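Local atomic coordinates of zinc-finger (Saccharomonospora viridis, PDB entry 3RMQ), a protein that binds a zinc ion through three cysteines and one histidine but is otherwise of unknown function. Residues 32-37 and 60-65. The protein carries 1 engineered substitution. Numbering follows the deposited sequence.
With ZN (zinc ion), chain B.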
loop_
_atom_site.group_PDB
_atom_site.type_symbol
_atom_site.label_atom_id
_atom_site.label_comp_id
_atom_site.label_asym_id
_atom_site.label_seq_id
_atom_site.Cartn_x
_atom_site.Cartn_y
_atom_site.Cartn_z
ATOM N N PHE A 32 -5.562 11.933 3.811
ATOM C CA PHE A 32 -4.412 11.955 2.928
ATOM C C PHE A 32 -4.620 10.893 1.875
ATOM O O PHE A 32 -5.473 10.028 2.025
ATOM C CB PHE A 32 -3.112 11.712 3.702
ATOM C CG PHE A 32 -2.972 10.298 4.282
ATOM C CD1 PHE A 32 -3.535 9.974 5.516
ATOM C CD2 PHE A 32 -2.280 9.311 3.585
ATOM C CE1 PHE A 32 -3.403 8.664 6.056
ATOM C CE2 PHE A 32 -2.158 7.998 4.099
ATOM C CZ PHE A 32 -2.723 7.671 5.353
ATOM N N THR A 33 -3.853 10.959 0.795
ATOM C CA THR A 33 -3.981 9.955 -0.232
ATOM C C THR A 33 -2.714 9.112 -0.176
ATOM O O THR A 33 -1.591 9.629 -0.239
ATOM C CB THR A 33 -4.112 10.595 -1.622
ATOM O OG1 THR A 33 -5.310 11.399 -1.643
ATOM C CG2 THR A 33 -4.224 9.515 -2.675
ATOM N N ALA A 34 -2.919 7.816 -0.048
ATOM C CA ALA A 34 -1.812 6.862 0.038
ATOM C C ALA A 34 -1.198 6.558 -1.346
ATOM O O ALA A 34 -1.751 6.928 -2.410
ATOM C CB ALA A 34 -2.338 5.589 0.642
ATOM N N LEU A 35 -0.081 5.830 -1.371
ATOM C CA LEU A 35 0.539 5.482 -2.672
ATOM C C LEU A 35 -0.440 4.665 -3.525
ATOM O O LEU A 35 -0.393 4.677 -4.761
ATOM C CB LEU A 35 1.816 4.641 -2.494
ATOM C CG LEU A 35 2.990 5.286 -1.825
ATOM C CD1 LEU A 35 4.204 4.324 -1.956
ATOM C CD2 LEU A 35 3.236 6.677 -2.426
ATOM N N CYS A 36 -1.355 3.961 -2.882
ATOM C CA CYS A 36 -2.271 3.092 -3.649
ATOM C C CYS A 36 -3.395 3.893 -4.259
ATOM O O CYS A 36 -4.231 3.357 -5.024
ATOM C CB CYS A 36 -2.875 1.995 -2.742
ATOM S SG CYS A 36 -3.862 2.666 -1.391
ATOM N N GLY A 37 -3.462 5.176 -3.910
ATOM C CA GLY A 37 -4.491 6.025 -4.497
ATOM C C GLY A 37 -5.750 6.222 -3.668
ATOM O O GLY A 37 -6.567 7.066 -3.984
ATOM N N PRO A 60 -1.693 -4.172 0.697
ATOM C CA PRO A 60 -0.827 -4.857 -0.283
ATOM C C PRO A 60 -0.394 -3.928 -1.406
ATOM O O PRO A 60 0.732 -4.021 -1.902
ATOM C CB PRO A 60 -1.743 -5.965 -0.853
ATOM C CG PRO A 60 -2.713 -6.243 0.282
ATOM C CD PRO A 60 -2.983 -4.855 0.878
ATOM N N VAL A 61 -1.286 -3.034 -1.840
ATOM C CA VAL A 61 -0.955 -2.180 -2.986
ATOM C C VAL A 61 0.152 -1.175 -2.633
ATOM O O VAL A 61 1.139 -1.013 -3.369
ATOM C CB VAL A 61 -2.220 -1.438 -3.463
ATOM C CG1 VAL A 61 -1.862 -0.475 -4.560
ATOM C CG2 VAL A 61 -3.259 -2.504 -3.958
ATOM N N CYS A 62 -0.009 -0.512 -1.501
ATOM C CA CYS A 62 1.019 0.414 -1.020
ATOM C C CYS A 62 2.379 -0.290 -0.827
ATOM O O CYS A 62 3.427 0.303 -1.106
ATOM C CB CYS A 62 0.612 1.036 0.334
ATOM S SG CYS A 62 -0.512 2.405 0.198
ATOM N N THR A 63 2.369 -1.507 -0.300
ATOM C CA THR A 63 3.632 -2.226 -0.014
ATOM C C THR A 63 4.401 -2.479 -1.323
ATOM O O THR A 63 5.598 -2.248 -1.405
ATOM C CB THR A 63 3.365 -3.594 0.708
ATOM O OG1 THR A 63 2.659 -3.381 1.954
ATOM C CG2 THR A 63 4.724 -4.345 1.015
ATOM N N ILE A 64 3.687 -2.968 -2.351
ATOM C CA ILE A 64 4.285 -3.249 -3.653
ATOM C C ILE A 64 4.665 -1.917 -4.333
ATOM O O ILE A 64 5.735 -1.811 -4.925
ATOM C CB ILE A 64 3.308 -4.035 -4.568
ATOM C CG1 ILE A 64 3.020 -5.433 -3.996
ATOM C CG2 ILE A 64 3.830 -4.113 -6.026
ATOM C CD1 ILE A 64 4.211 -6.154 -3.560
ATOM N N ALA A 65 3.784 -0.910 -4.266
ATOM C CA ALA A 65 4.103 0.419 -4.850
ATOM C C ALA A 65 5.396 0.994 -4.250
ATOM O O ALA A 65 6.242 1.528 -4.967
ATOM C CB ALA A 65 2.968 1.371 -4.677
HETATM ZN ZN ZN B . -2.655 1.686 0.414
#
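No hydrogen bond joins segment 32-37 to the helical segment 60-65; a zinc ion does the joining, gripped by Cys36 SG at 2.4 Å and Cys62 SG at 2.3 Å. This is half of a zinc-finger site of three cysteines and one histidine, completed by His17 ND1 and Cys59 SG, the latter forming a CxxC pair with Cys62. The site illustrates how a metal can stand in for hydrogen bonds: the zinc ties a type I turn, Ala34 to Gly37, closed by the hydrogen bond from Gly37 N to Ala34 O (2.9 Å), to the first turn of helix 60-69. Cys36 holds its sulfur between the backbone N and the carbonyl carbon (chi1 62°), which carries SG to the zinc. Sharing that ion sets Cys36 SG 3.7 Å from Cys62 SG. The sulfur of Cys62 also lies near the turn's backbone, 3.6 Å from Cys36 N, while the methyl of Ala34 packs against it. Beyond the metal, Leu35 CB meets Ala65 CB at 4.1 Å. Helix 88-97 backs this surface, with Leu90 against Val61 and Val97 against Ala65. Val61 CG1, anti to the backbone N (chi1 175°), points at Cys36 CB, though their 3.2 Å separation is doubtfully short.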